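Local coordinates for protein pectate lyase (Bacillus, PDB 3VMV) that probably cleaves polygalacturonate, the pectate backbone of plant cell walls, as a secreted beta-helical lyase of polysaccharide lyase family 1, at residues Y151-V156 with H175-L180; T49-G54 with S82-G87; F240-Y245 with Y302-Q307; N161-T166 with A190-T195. All coordinates share one frame; numbering follows the deposited sequence.

Contact 1 (Y151-V156 with H175-L180); sequences YYDGLV and HWKTML
Neighbouring coils of the parallel beta-helix meet as L155 and V156, where strand 156-158 begins, run beside T178 and M179. The pairing shows in a carbonyl shared by two amides: T178 O accepts from L155 N at 2.8 Å and from V156 N at 3.3 Å, the V156 donor lying in the carbonyl plane and the L155 donor tilted from it. Ahead of this point side chains carry more of the contact. L155 covers one face of the H175 imidazole in a CH-pi contact, its CG 3.4 Å from the ring centroid and 5° off the ring normal; CD2 of L155 also reaches CD2 of H175 at 3.4 Å. The first torsion of H175 sets its ring anti to the backbone N (chi1 -166°), which brings that face under the leucine. Trimming H175 to an alanine would probably open a gap beneath L155 and leave its branch free to turn. Further out, K177 NZ makes a salt bridge to D153 OD1 at 3.1 Å, approaching from above the carboxylate plane; the stronger acidic partner of K177 is D150. One water accepts from K177 N and lies 2.8 Å from D153 O. The chemistry thus changes along the contact, from ion pair and water at its partly exposed loop end to apolar packing and backbone bonds in the buried interior, where F172 touches L155, V156, T178 and M179.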
loop_
_atom_site.group_PDB
_atom_site.type_symbol
_atom_site.label_atom_id
_atom_site.label_comp_id
_atom_site.label_asym_id
_atom_site.label_seq_id
_atom_site.Cartn_x
_atom_site.Cartn_y
_atom_site.Cartn_z
ATOM N N TYR A 151 11.147 14.944 1.844
ATOM C CA TYR A 151 10.698 15.541 3.121
ATOM C C TYR A 151 9.770 14.569 3.824
ATOM O O TYR A 151 9.915 14.315 5.033
ATOM C CB TYR A 151 10.017 16.890 2.885
ATOM C CG TYR A 151 9.645 17.633 4.149
ATOM C CD1 TYR A 151 10.555 18.459 4.772
ATOM C CD2 TYR A 151 8.381 17.487 4.719
ATOM C CE1 TYR A 151 10.218 19.148 5.927
ATOM C CE2 TYR A 151 8.034 18.158 5.858
ATOM C CZ TYR A 151 8.957 18.998 6.456
ATOM O OH TYR A 151 8.600 19.675 7.598
ATOM N N TYR A 152 8.788 14.069 3.064
ATOM C CA TYR A 152 8.014 12.895 3.451
ATOM C C TYR A 152 8.625 11.704 2.757
ATOM O O TYR A 152 9.267 11.862 1.682
ATOM C CB TYR A 152 6.545 13.070 3.029
ATOM C CG TYR A 152 5.934 14.346 3.593
ATOM C CD1 TYR A 152 5.646 14.466 4.953
ATOM C CD2 TYR A 152 5.652 15.422 2.743
ATOM C CE1 TYR A 152 5.105 15.652 5.465
ATOM C CE2 TYR A 152 5.109 16.604 3.242
ATOM C CZ TYR A 152 4.831 16.703 4.585
ATOM O OH TYR A 152 4.312 17.902 5.072
ATOM N N ASP A 153 8.415 10.506 3.319
ATOM C CA ASP A 153 8.934 9.294 2.666
ATOM C C ASP A 153 7.816 8.596 1.892
ATOM O O ASP A 153 7.379 9.125 0.874
ATOM C CB ASP A 153 9.645 8.381 3.683
ATOM C CG ASP A 153 10.589 7.361 3.030
ATOM O OD1 ASP A 153 10.701 7.313 1.792
ATOM O OD2 ASP A 153 11.250 6.601 3.793
ATOM N N GLY A 154 7.396 7.407 2.291
ATOM C CA GLY A 154 6.395 6.705 1.475
ATOM C C GLY A 154 4.958 6.846 1.913
ATOM O O GLY A 154 4.669 7.342 2.987
ATOM N N LEU A 155 4.035 6.377 1.083
ATOM C CA LEU A 155 2.688 6.240 1.553
ATOM C C LEU A 155 2.443 4.829 2.022
ATOM O O LEU A 155 2.172 4.633 3.202
ATOM C CB LEU A 155 1.657 6.681 0.500
ATOM C CG LEU A 155 1.680 8.210 0.278
ATOM C CD1 LEU A 155 0.605 8.582 -0.726
ATOM C CD2 LEU A 155 1.490 9.001 1.590
ATOM N N VAL A 156 2.543 3.841 1.144
ATOM C CA VAL A 156 2.482 2.446 1.610
ATOM C C VAL A 156 3.663 1.696 1.065
ATOM O O VAL A 156 3.812 1.561 -0.173
ATOM C CB VAL A 156 1.193 1.686 1.183
ATOM C CG1 VAL A 156 1.320 0.173 1.529
ATOM C CG2 VAL A 156 -0.048 2.304 1.873
ATOM N N HIS A 175 1.538 13.416 -3.475
ATOM C CA HIS A 175 2.710 12.844 -2.820
ATOM C C HIS A 175 3.792 12.592 -3.854
ATOM O O HIS A 175 3.508 12.352 -5.005
ATOM C CB HIS A 175 2.291 11.522 -2.174
ATOM C CG HIS A 175 3.282 10.990 -1.195
ATOM N ND1 HIS A 175 4.224 10.035 -1.500
ATOM C CD2 HIS A 175 3.455 11.294 0.111
ATOM C CE1 HIS A 175 4.940 9.778 -0.414
ATOM N NE2 HIS A 175 4.512 10.556 0.561
ATOM N N TRP A 176 5.051 12.582 -3.429
ATOM C CA TRP A 176 6.137 12.287 -4.321
ATOM C C TRP A 176 6.392 10.766 -4.454
ATOM O O TRP A 176 6.097 10.215 -5.518
ATOM C CB TRP A 176 7.428 12.973 -3.850
ATOM C CG TRP A 176 7.482 14.474 -4.027
ATOM C CD1 TRP A 176 6.984 15.435 -3.179
ATOM C CD2 TRP A 176 8.145 15.173 -5.069
ATOM N NE1 TRP A 176 7.288 16.691 -3.661
ATOM C CE2 TRP A 176 7.994 16.558 -4.822
ATOM C CE3 TRP A 176 8.834 14.759 -6.221
ATOM C CZ2 TRP A 176 8.522 17.535 -5.677
ATOM C CZ3 TRP A 176 9.370 15.729 -7.063
ATOM C CH2 TRP A 176 9.215 17.107 -6.769
ATOM N N LYS A 177 6.908 10.111 -3.401
ATOM C CA LYS A 177 7.384 8.717 -3.498
ATOM C C LYS A 177 6.313 7.760 -2.975
ATOM O O LYS A 177 6.262 7.431 -1.784
ATOM C CB LYS A 177 8.700 8.522 -2.730
ATOM C CG LYS A 177 9.785 9.532 -3.086
ATOM C CD LYS A 177 11.063 9.290 -2.219
ATOM C CE LYS A 177 10.813 9.539 -0.730
ATOM N NZ LYS A 177 12.135 9.351 -0.005
ATOM N N THR A 178 5.430 7.315 -3.865
ATOM C CA THR A 178 4.146 6.775 -3.379
ATOM C C THR A 178 4.220 5.405 -2.681
ATOM O O THR A 178 3.806 5.295 -1.517
ATOM C CB THR A 178 3.123 6.742 -4.517
ATOM O OG1 THR A 178 3.185 7.971 -5.261
ATOM C CG2 THR A 178 1.686 6.630 -3.981
ATOM N N MET A 179 4.740 4.384 -3.364
ATOM C CA MET A 179 4.697 3.016 -2.851
ATOM C C MET A 179 5.919 2.242 -3.255
ATOM O O MET A 179 6.322 2.247 -4.432
ATOM C CB MET A 179 3.506 2.274 -3.448
ATOM C CG MET A 179 2.184 2.847 -3.042
ATOM S SD MET A 179 0.771 1.880 -3.640
ATOM C CE MET A 179 1.031 1.861 -5.415
ATOM N N LEU A 180 6.528 1.541 -2.298
ATOM C CA LEU A 180 7.671 0.673 -2.579
ATOM C C LEU A 180 7.266 -0.790 -2.351
ATOM O O LEU A 180 6.479 -1.095 -1.413
ATOM C CB LEU A 180 8.796 1.058 -1.589
ATOM C CG LEU A 180 10.284 0.855 -1.651
ATOM C CD1 LEU A 180 10.847 1.584 -2.867
ATOM C CD2 LEU A 180 10.908 1.373 -0.352
HETATM O O HOH W 1 7.703 11.385 -0.691
HETATM O O HOH W 2 4.705 10.060 3.997
HETATM O O HOH W 3 3.537 -0.826 -1.617
#

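Contact 2 (T49-G54 with S82-G87); sequences TIYVNG and SIIGVG
Y51 and I84 lie side by side on adjacent parallel strands, 49-52 and 82-85, whose axes are 22° apart and approach to 4.5 Å. The register rests on four bonds running to and fro: I50 N to S82 O (2.8 Å), I84 N to I50 O (2.9 Å), V52 N to I84 O (2.8 Å) and V86 N to V52 O (2.9 Å). Followed outward, I84 starts with CB 3.8 Å from Y51 CE1. Its CG2 branch meets the same CE1, while CG1 takes the other direction, anti to the carbonyl carbon, and with chi2 at 177° carries CD1 along the sheet. There CD1 ends close to Y51 CE1 as well and 3.9 Å from T49 CG2, the methyl that also sits over one face of the Y51 ring, offset toward its rim. V86 CG2 packs against Y51 CB at the far end. On the opposite face, V52 CG2 touches I83 CG2 at 3.8 Å. Strand 21-25 continues the pairing on the other edge of 49-52, strand 105-108 flanks 82-85, and N326 of the chain terminus rests on Y51 and I84. On the I50 and V52 face, helix 28-40 packs L34 and I31 against those two residues, as a cap closing one end of the beta-helix.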
loop_
_atom_site.group_PDB
_atom_site.type_symbol
_atom_site.label_atom_id
_atom_site.label_comp_id
_atom_site.label_asym_id
_atom_site.label_seq_id
_atom_site.Cartn_x
_atom_site.Cartn_y
_atom_site.Cartn_z
ATOM N N THR A 49 -9.977 -5.768 17.643
ATOM C CA THR A 49 -10.344 -4.699 16.729
ATOM C C THR A 49 -10.250 -3.398 17.499
ATOM O O THR A 49 -10.824 -3.269 18.593
ATOM C CB THR A 49 -11.787 -4.900 16.217
ATOM O OG1 THR A 49 -11.807 -6.073 15.394
ATOM C CG2 THR A 49 -12.253 -3.707 15.392
ATOM N N ILE A 50 -9.478 -2.451 16.962
ATOM C CA ILE A 50 -9.365 -1.124 17.529
ATOM C C ILE A 50 -10.063 -0.145 16.580
ATOM O O ILE A 50 -9.574 0.077 15.450
ATOM C CB ILE A 50 -7.885 -0.718 17.646
ATOM C CG1 ILE A 50 -7.143 -1.766 18.477
ATOM C CG2 ILE A 50 -7.807 0.667 18.265
ATOM C CD1 ILE A 50 -5.629 -1.500 18.612
ATOM N N TYR A 51 -11.214 0.371 17.004
ATOM C CA TYR A 51 -11.888 1.447 16.266
ATOM C C TYR A 51 -11.269 2.776 16.629
ATOM O O TYR A 51 -11.203 3.141 17.811
ATOM C CB TYR A 51 -13.381 1.467 16.569
ATOM C CG TYR A 51 -14.116 0.352 15.897
ATOM C CD1 TYR A 51 -14.223 0.332 14.496
ATOM C CD2 TYR A 51 -14.680 -0.703 16.636
ATOM C CE1 TYR A 51 -14.889 -0.706 13.851
ATOM C CE2 TYR A 51 -15.346 -1.770 15.969
ATOM C CZ TYR A 51 -15.425 -1.756 14.586
ATOM O OH TYR A 51 -16.067 -2.791 13.893
ATOM N N VAL A 52 -10.857 3.530 15.620
ATOM C CA VAL A 52 -10.168 4.788 15.852
ATOM C C VAL A 52 -11.167 5.923 15.609
ATOM O O VAL A 52 -11.688 6.113 14.475
ATOM C CB VAL A 52 -8.955 4.933 14.925
ATOM C CG1 VAL A 52 -8.234 6.236 15.203
ATOM C CG2 VAL A 52 -7.985 3.751 15.123
ATOM N N ASN A 53 -11.463 6.637 16.691
ATOM C CA ASN A 53 -12.458 7.708 16.657
ATOM C C ASN A 53 -11.915 9.054 17.133
ATOM O O ASN A 53 -12.644 9.880 17.685
ATOM C CB ASN A 53 -13.744 7.311 17.416
ATOM C CG ASN A 53 -13.517 7.011 18.901
ATOM O OD1 ASN A 53 -12.409 7.140 19.419
ATOM N ND2 ASN A 53 -14.600 6.636 19.604
ATOM N N GLY A 54 -10.644 9.297 16.854
ATOM C CA GLY A 54 -10.059 10.594 17.116
ATOM C C GLY A 54 -8.825 10.746 16.277
ATOM O O GLY A 54 -8.459 9.814 15.567
ATOM N N SER A 82 -7.384 -5.742 13.758
ATOM C CA SER A 82 -7.902 -4.752 12.815
ATOM C C SER A 82 -7.840 -3.371 13.451
ATOM O O SER A 82 -8.158 -3.230 14.647
ATOM C CB SER A 82 -9.366 -5.032 12.474
ATOM O OG SER A 82 -9.546 -6.278 11.849
ATOM N N ILE A 83 -7.387 -2.387 12.684
ATOM C CA ILE A 83 -7.469 -0.970 13.053
ATOM C C ILE A 83 -8.420 -0.351 12.044
ATOM O O ILE A 83 -8.129 -0.362 10.842
ATOM C CB ILE A 83 -6.063 -0.327 12.960
ATOM C CG1 ILE A 83 -5.177 -0.983 14.026
ATOM C CG2 ILE A 83 -6.135 1.198 13.088
ATOM C CD1 ILE A 83 -3.713 -0.586 13.958
ATOM N N ILE A 84 -9.572 0.113 12.528
ATOM C CA ILE A 84 -10.647 0.574 11.638
ATOM C C ILE A 84 -11.107 1.945 12.079
ATOM O O ILE A 84 -11.484 2.139 13.244
ATOM C CB ILE A 84 -11.798 -0.414 11.682
ATOM C CG1 ILE A 84 -11.288 -1.833 11.441
ATOM C CG2 ILE A 84 -12.897 0.017 10.705
ATOM C CD1 ILE A 84 -12.427 -2.901 11.540
ATOM N N GLY A 85 -11.101 2.908 11.155
ATOM C CA GLY A 85 -11.624 4.214 11.470
ATOM C C GLY A 85 -13.138 4.206 11.658
ATOM O O GLY A 85 -13.850 3.417 11.039
ATOM N N VAL A 86 -13.617 5.085 12.522
ATOM C CA VAL A 86 -15.043 5.331 12.695
ATOM C C VAL A 86 -15.482 6.508 11.814
ATOM O O VAL A 86 -15.014 7.627 11.999
ATOM C CB VAL A 86 -15.340 5.626 14.185
ATOM C CG1 VAL A 86 -16.849 5.913 14.410
ATOM C CG2 VAL A 86 -14.915 4.440 15.003
ATOM N N GLY A 87 -16.363 6.262 10.836
ATOM C CA GLY A 87 -16.825 7.344 9.974
ATOM C C GLY A 87 -15.664 7.992 9.254
ATOM O O GLY A 87 -14.857 7.316 8.640
#

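Contact 3 (F240-Y245 with Y302-Q307); sequences FVENNY and YSYQVQ
E242 and Y304 make the tight part of this contact, their side chains coming from opposite directions. Y304 OH stands 2.9 Å from both E242 OE1 and E242 OE2, its hydroxyl astride the carboxylate, a weak bond at best. The carboxylate and ring planes are 71° apart. An extended, buried E242, with CG anti to the backbone N, reaches out from the end of strand 240-242 to the phenol, and its OE1 has a stronger partner in H217 NE2. Y304 OH comes to the edge of the buried F240 ring, 3.6 Å from CE2, while E242 CB lies over one face of that ring. The strand belongs to the parallel beta-helix, and 302-307 is part of the long non-regular chain that crosses its outer side before helix 309-319. Toward the partly exposed end the contact thins to a single well-formed bond: N243 ND2 donates to Q307 O at 2.9 Å and 171°, the acceptor in the amide plane but the donor tilted from the carbonyl plane. An alanine in place of N243 removes this donor, and Q307 O would probably be left without its mate, the crossing chain held less firmly. V306 spans the two parts with looser touches, CG1 to E242 OE2 at 3.9 Å and CG2 to N243 ND2 at 3.8 Å, its side chain crossing that of N243 at about a right angle.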
loop_
_atom_site.group_PDB
_atom_site.type_symbol
_atom_site.label_atom_id
_atom_site.label_comp_id
_atom_site.label_asym_id
_atom_site.label_seq_id
_atom_site.Cartn_x
_atom_site.Cartn_y
_atom_site.Cartn_z
ATOM N N PHE A 240 1.119 -8.085 -13.364
ATOM C CA PHE A 240 -0.030 -8.189 -14.273
ATOM C C PHE A 240 -0.856 -6.919 -14.136
ATOM O O PHE A 240 -1.421 -6.672 -13.053
ATOM C CB PHE A 240 -0.829 -9.469 -13.952
ATOM C CG PHE A 240 -2.046 -9.686 -14.848
ATOM C CD1 PHE A 240 -2.003 -9.318 -16.183
ATOM C CD2 PHE A 240 -3.172 -10.341 -14.357
ATOM C CE1 PHE A 240 -3.090 -9.566 -17.019
ATOM C CE2 PHE A 240 -4.270 -10.571 -15.183
ATOM C CZ PHE A 240 -4.232 -10.191 -16.507
ATOM N N VAL A 241 -0.878 -6.105 -15.189
ATOM C CA VAL A 241 -1.541 -4.784 -15.198
ATOM C C VAL A 241 -2.790 -4.958 -16.011
ATOM O O VAL A 241 -2.728 -5.022 -17.226
ATOM C CB VAL A 241 -0.624 -3.750 -15.795
ATOM C CG1 VAL A 241 -1.227 -2.341 -15.735
ATOM C CG2 VAL A 241 0.754 -3.820 -15.094
ATOM N N GLU A 242 -3.920 -5.053 -15.304
ATOM C CA GLU A 242 -5.179 -5.512 -15.935
ATOM C C GLU A 242 -6.330 -4.555 -15.701
ATOM O O GLU A 242 -6.717 -4.245 -14.559
ATOM C CB GLU A 242 -5.512 -6.885 -15.302
ATOM C CG GLU A 242 -6.760 -7.538 -15.876
ATOM C CD GLU A 242 -7.148 -8.815 -15.121
ATOM O OE1 GLU A 242 -6.834 -8.888 -13.913
ATOM O OE2 GLU A 242 -7.826 -9.671 -15.751
ATOM N N ASN A 243 -6.913 -4.098 -16.801
ATOM C CA ASN A 243 -8.151 -3.308 -16.727
ATOM C C ASN A 243 -8.056 -2.115 -15.785
ATOM O O ASN A 243 -8.942 -1.862 -14.962
ATOM C CB ASN A 243 -9.364 -4.196 -16.368
ATOM C CG ASN A 243 -9.689 -5.216 -17.443
ATOM O OD1 ASN A 243 -8.855 -5.560 -18.326
ATOM N ND2 ASN A 243 -10.914 -5.742 -17.372
ATOM N N ASN A 244 -6.955 -1.387 -15.894
ATOM C CA ASN A 244 -6.799 -0.126 -15.187
ATOM C C ASN A 244 -7.058 1.042 -16.103
ATOM O O ASN A 244 -6.920 0.907 -17.312
ATOM C CB ASN A 244 -5.373 0.027 -14.623
ATOM C CG ASN A 244 -4.960 -1.101 -13.692
ATOM O OD1 ASN A 244 -5.257 -1.070 -12.500
ATOM N ND2 ASN A 244 -4.256 -2.083 -14.226
ATOM N N TYR A 245 -7.395 2.183 -15.508
ATOM C CA TYR A 245 -7.626 3.406 -16.252
ATOM C C TYR A 245 -6.515 4.401 -15.941
ATOM O O TYR A 245 -6.266 4.655 -14.757
ATOM C CB TYR A 245 -9.014 3.988 -15.893
ATOM C CG TYR A 245 -9.514 4.978 -16.880
ATOM C CD1 TYR A 245 -10.331 4.525 -17.900
ATOM C CD2 TYR A 245 -9.183 6.320 -16.825
ATOM C CE1 TYR A 245 -10.812 5.335 -18.842
ATOM C CE2 TYR A 245 -9.699 7.197 -17.866
ATOM C CZ TYR A 245 -10.493 6.634 -18.830
ATOM O OH TYR A 245 -11.037 7.343 -19.878
ATOM N N TYR A 302 -5.023 -16.867 -8.099
ATOM C CA TYR A 302 -6.229 -16.840 -7.301
ATOM C C TYR A 302 -7.428 -16.458 -8.168
ATOM O O TYR A 302 -7.257 -15.901 -9.248
ATOM C CB TYR A 302 -6.102 -15.866 -6.097
ATOM C CG TYR A 302 -5.613 -14.460 -6.452
ATOM C CD1 TYR A 302 -6.403 -13.589 -7.203
ATOM C CD2 TYR A 302 -4.347 -14.019 -6.062
ATOM C CE1 TYR A 302 -5.964 -12.310 -7.532
ATOM C CE2 TYR A 302 -3.911 -12.720 -6.398
ATOM C CZ TYR A 302 -4.720 -11.887 -7.102
ATOM O OH TYR A 302 -4.268 -10.612 -7.403
ATOM N N SER A 303 -8.622 -16.766 -7.656
ATOM C CA SER A 303 -9.871 -16.339 -8.280
ATOM C C SER A 303 -10.121 -14.878 -7.961
ATOM O O SER A 303 -9.784 -14.422 -6.872
ATOM C CB SER A 303 -11.000 -17.189 -7.706
ATOM O OG SER A 303 -10.788 -18.577 -7.962
ATOM N N TYR A 304 -10.786 -14.160 -8.874
ATOM C CA TYR A 304 -11.118 -12.780 -8.611
ATOM C C TYR A 304 -12.194 -12.332 -9.605
ATOM O O TYR A 304 -12.466 -13.010 -10.604
ATOM C CB TYR A 304 -9.868 -11.863 -8.661
ATOM C CG TYR A 304 -9.194 -11.803 -10.018
ATOM C CD1 TYR A 304 -9.427 -10.748 -10.897
ATOM C CD2 TYR A 304 -8.328 -12.831 -10.435
ATOM C CE1 TYR A 304 -8.838 -10.697 -12.153
ATOM C CE2 TYR A 304 -7.704 -12.785 -11.683
ATOM C CZ TYR A 304 -7.968 -11.713 -12.561
ATOM O OH TYR A 304 -7.341 -11.702 -13.780
ATOM N N GLN A 305 -12.813 -11.203 -9.296
ATOM C CA GLN A 305 -13.766 -10.558 -10.192
ATOM C C GLN A 305 -13.158 -9.277 -10.666
ATOM O O GLN A 305 -12.598 -8.524 -9.829
ATOM C CB GLN A 305 -15.053 -10.275 -9.420
ATOM C CG GLN A 305 -15.791 -11.533 -9.078
ATOM C CD GLN A 305 -16.449 -12.140 -10.291
ATOM O OE1 GLN A 305 -17.104 -11.443 -11.074
ATOM N NE2 GLN A 305 -16.279 -13.453 -10.463
ATOM N N VAL A 306 -13.271 -9.014 -11.961
ATOM C CA VAL A 306 -12.629 -7.822 -12.536
ATOM C C VAL A 306 -13.601 -7.090 -13.448
ATOM O O VAL A 306 -14.258 -7.686 -14.304
ATOM C CB VAL A 306 -11.291 -8.195 -13.216
ATOM C CG1 VAL A 306 -11.481 -9.208 -14.357
ATOM C CG2 VAL A 306 -10.583 -6.934 -13.741
ATOM N N GLN A 307 -13.753 -5.792 -13.203
ATOM C CA GLN A 307 -14.589 -4.920 -14.049
ATOM C C GLN A 307 -13.833 -4.459 -15.286
ATOM O O GLN A 307 -12.628 -4.619 -15.384
ATOM C CB GLN A 307 -14.972 -3.675 -13.253
ATOM C CG GLN A 307 -15.745 -3.945 -11.975
ATOM C CD GLN A 307 -16.049 -2.616 -11.288
ATOM O OE1 GLN A 307 -15.157 -1.977 -10.752
ATOM N NE2 GLN A 307 -17.256 -2.138 -11.456
#

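Contact 4 (N161-T166 with A190-T195); sequences NAEYIT and APDKIT
Segments 161-166 and 190-195 run parallel, end-to-end directions 8° apart, joined by D192 N to A162 O (3.1 Å), I165 N to K193 O (3.0 Å) and T195 N to I165 O (2.9 Å). Between the first two bonds Y164 and K193 both take positive phi and psi, and Y164 N makes only weak bonds to D192 O and K193 O. From this corner the K193 side chain runs alongside E163 and Y164. Its CD approaches Y164 CE1 to 3.4 Å, obliquely to the ring, and a bend at chi4 (69°) turns the ammonium group back to the acids. NZ makes a salt bridge to E163 OE2, met nearly along its C-O axis, and another to D192 OD1, from above the carboxylate plane at 3.0 Å; the 2.5 Å between K193 NZ and E163 OE2 is doubtful in its exact length. A water donates to both acceptor oxygens, 2.8 Å from E163 OE2. Lysine and water together probably ease the repulsion between the carboxylates; D192 OD2 accepts from D215 N. On the other face I165 and I194 point the same way, CD1 to CD1 3.6 Å, with M158 touching both. On the E163 and D192 face, T166 and T195 lie side by side, their hydroxyls bonded to Q5 and Y302 among others. Like residues in register, isoleucine beside isoleucine and threonine beside threonine, form the side-chain stacks characteristic of successive coils in a parallel beta-helix.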
loop_
_atom_site.group_PDB
_atom_site.type_symbol
_atom_site.label_atom_id
_atom_site.label_comp_id
_atom_site.label_asym_id
_atom_site.label_seq_id
_atom_site.Cartn_x
_atom_site.Cartn_y
_atom_site.Cartn_z
ATOM N N ASN A 161 10.481 -9.255 2.956
ATOM C CA ASN A 161 9.733 -10.507 2.871
ATOM C C ASN A 161 8.269 -10.463 3.300
ATOM O O ASN A 161 7.684 -11.512 3.539
ATOM C CB ASN A 161 10.471 -11.591 3.646
ATOM C CG ASN A 161 11.839 -11.798 3.102
ATOM O OD1 ASN A 161 11.997 -12.245 1.964
ATOM N ND2 ASN A 161 12.843 -11.423 3.881
ATOM N N ALA A 162 7.672 -9.274 3.298
ATOM C CA ALA A 162 6.229 -9.135 3.486
ATOM C C ALA A 162 5.550 -9.880 2.341
ATOM O O ALA A 162 6.004 -9.808 1.202
ATOM C CB ALA A 162 5.835 -7.639 3.434
ATOM N N GLU A 163 4.447 -10.575 2.616
ATOM C CA GLU A 163 3.861 -11.456 1.602
ATOM C C GLU A 163 2.376 -11.564 1.846
ATOM O O GLU A 163 1.932 -11.532 3.008
ATOM C CB GLU A 163 4.465 -12.873 1.712
ATOM C CG GLU A 163 4.217 -13.776 0.523
ATOM C CD GLU A 163 5.104 -15.030 0.594
ATOM O OE1 GLU A 163 5.704 -15.253 1.660
ATOM O OE2 GLU A 163 5.205 -15.784 -0.389
ATOM N N TYR A 164 1.611 -11.769 0.764
ATOM C CA TYR A 164 0.162 -12.006 0.835
ATOM C C TYR A 164 -0.547 -10.749 1.315
ATOM O O TYR A 164 -1.140 -10.712 2.401
ATOM C CB TYR A 164 -0.204 -13.250 1.717
ATOM C CG TYR A 164 0.352 -14.558 1.192
ATOM C CD1 TYR A 164 -0.169 -15.145 0.058
ATOM C CD2 TYR A 164 1.404 -15.201 1.855
ATOM C CE1 TYR A 164 0.358 -16.331 -0.432
ATOM C CE2 TYR A 164 1.921 -16.388 1.388
ATOM C CZ TYR A 164 1.388 -16.932 0.247
ATOM O OH TYR A 164 1.893 -18.110 -0.238
ATOM N N ILE A 165 -0.478 -9.698 0.499
ATOM C CA ILE A 165 -0.924 -8.370 0.909
ATOM C C ILE A 165 -1.896 -7.864 -0.147
ATOM O O ILE A 165 -1.614 -8.019 -1.348
ATOM C CB ILE A 165 0.271 -7.433 0.997
ATOM C CG1 ILE A 165 1.356 -8.089 1.861
ATOM C CG2 ILE A 165 -0.169 -6.040 1.522
ATOM C CD1 ILE A 165 2.601 -7.301 2.028
ATOM N N THR A 166 -3.037 -7.315 0.286
ATOM C CA THR A 166 -3.980 -6.682 -0.644
ATOM C C THR A 166 -4.204 -5.248 -0.245
ATOM O O THR A 166 -4.506 -4.978 0.915
ATOM C CB THR A 166 -5.304 -7.421 -0.666
ATOM O OG1 THR A 166 -5.126 -8.697 -1.285
ATOM C CG2 THR A 166 -6.353 -6.661 -1.497
ATOM N N ALA A 190 13.220 -9.603 -0.593
ATOM C CA ALA A 190 12.071 -9.058 -1.352
ATOM C C ALA A 190 10.725 -9.539 -0.823
ATOM O O ALA A 190 10.530 -10.728 -0.563
ATOM C CB ALA A 190 12.204 -9.465 -2.804
ATOM N N PRO A 191 9.757 -8.630 -0.734
ATOM C CA PRO A 191 8.371 -9.062 -0.588
ATOM C C PRO A 191 7.944 -9.874 -1.815
ATOM O O PRO A 191 8.623 -9.909 -2.856
ATOM C CB PRO A 191 7.593 -7.737 -0.578
ATOM C CG PRO A 191 8.632 -6.672 -0.145
ATOM C CD PRO A 191 9.881 -7.171 -0.873
ATOM N N ASP A 192 6.739 -10.452 -1.715
ATOM C CA ASP A 192 6.123 -11.139 -2.840
ATOM C C ASP A 192 4.627 -11.178 -2.638
ATOM O O ASP A 192 4.149 -11.069 -1.512
ATOM C CB ASP A 192 6.635 -12.568 -2.915
ATOM C CG ASP A 192 6.425 -13.216 -4.277
ATOM O OD1 ASP A 192 6.467 -14.473 -4.366
ATOM O OD2 ASP A 192 6.239 -12.525 -5.297
ATOM N N LYS A 193 3.888 -11.371 -3.736
ATOM C CA LYS A 193 2.458 -11.698 -3.686
ATOM C C LYS A 193 1.606 -10.531 -3.117
ATOM O O LYS A 193 1.028 -10.572 -1.993
ATOM C CB LYS A 193 2.215 -13.034 -2.979
ATOM C CG LYS A 193 2.943 -14.196 -3.664
ATOM C CD LYS A 193 2.564 -15.471 -2.928
ATOM C CE LYS A 193 3.472 -16.617 -3.307
ATOM N NZ LYS A 193 4.854 -16.397 -2.789
ATOM N N ILE A 194 1.584 -9.455 -3.906
ATOM C CA ILE A 194 0.829 -8.227 -3.566
ATOM C C ILE A 194 -0.236 -7.958 -4.639
ATOM O O ILE A 194 0.078 -7.975 -5.825
ATOM C CB ILE A 194 1.780 -7.009 -3.571
ATOM C CG1 ILE A 194 3.163 -7.362 -2.995
ATOM C CG2 ILE A 194 1.143 -5.762 -2.924
ATOM C CD1 ILE A 194 3.134 -7.708 -1.479
ATOM N N THR A 195 -1.453 -7.645 -4.211
ATOM C CA THR A 195 -2.531 -7.223 -5.108
ATOM C C THR A 195 -2.866 -5.772 -4.807
ATOM O O THR A 195 -3.082 -5.418 -3.635
ATOM C CB THR A 195 -3.788 -8.060 -4.781
ATOM O OG1 THR A 195 -3.501 -9.441 -5.002
ATOM C CG2 THR A 195 -4.996 -7.632 -5.652
HETATM O O HOH W 4 7.332 -16.046 -2.219
#

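How the contacts relate
Contacts 1, 2 and 4 each join neighbouring coils of the beta-helix, whereas contact 3 fastens a late crossing chain to its outside. Contacts 1 and 4 interlace along the sequence, centres about 18 Å apart, so the same coils meet at two places; contact 2 stands apart near the helix-capped end. Contacts 1 and 2 are mostly buried, the one with irregular backbone pairing and the other with regular parallel strands. Contact 4 mixes an interior aliphatic stack with an outer ion network, and contact 3 relies on polar side chains. Contacts 3 and 4 touch directly: Y302 OH and T195 OG1 are 2.8 Å apart, probably hydrogen-bonded.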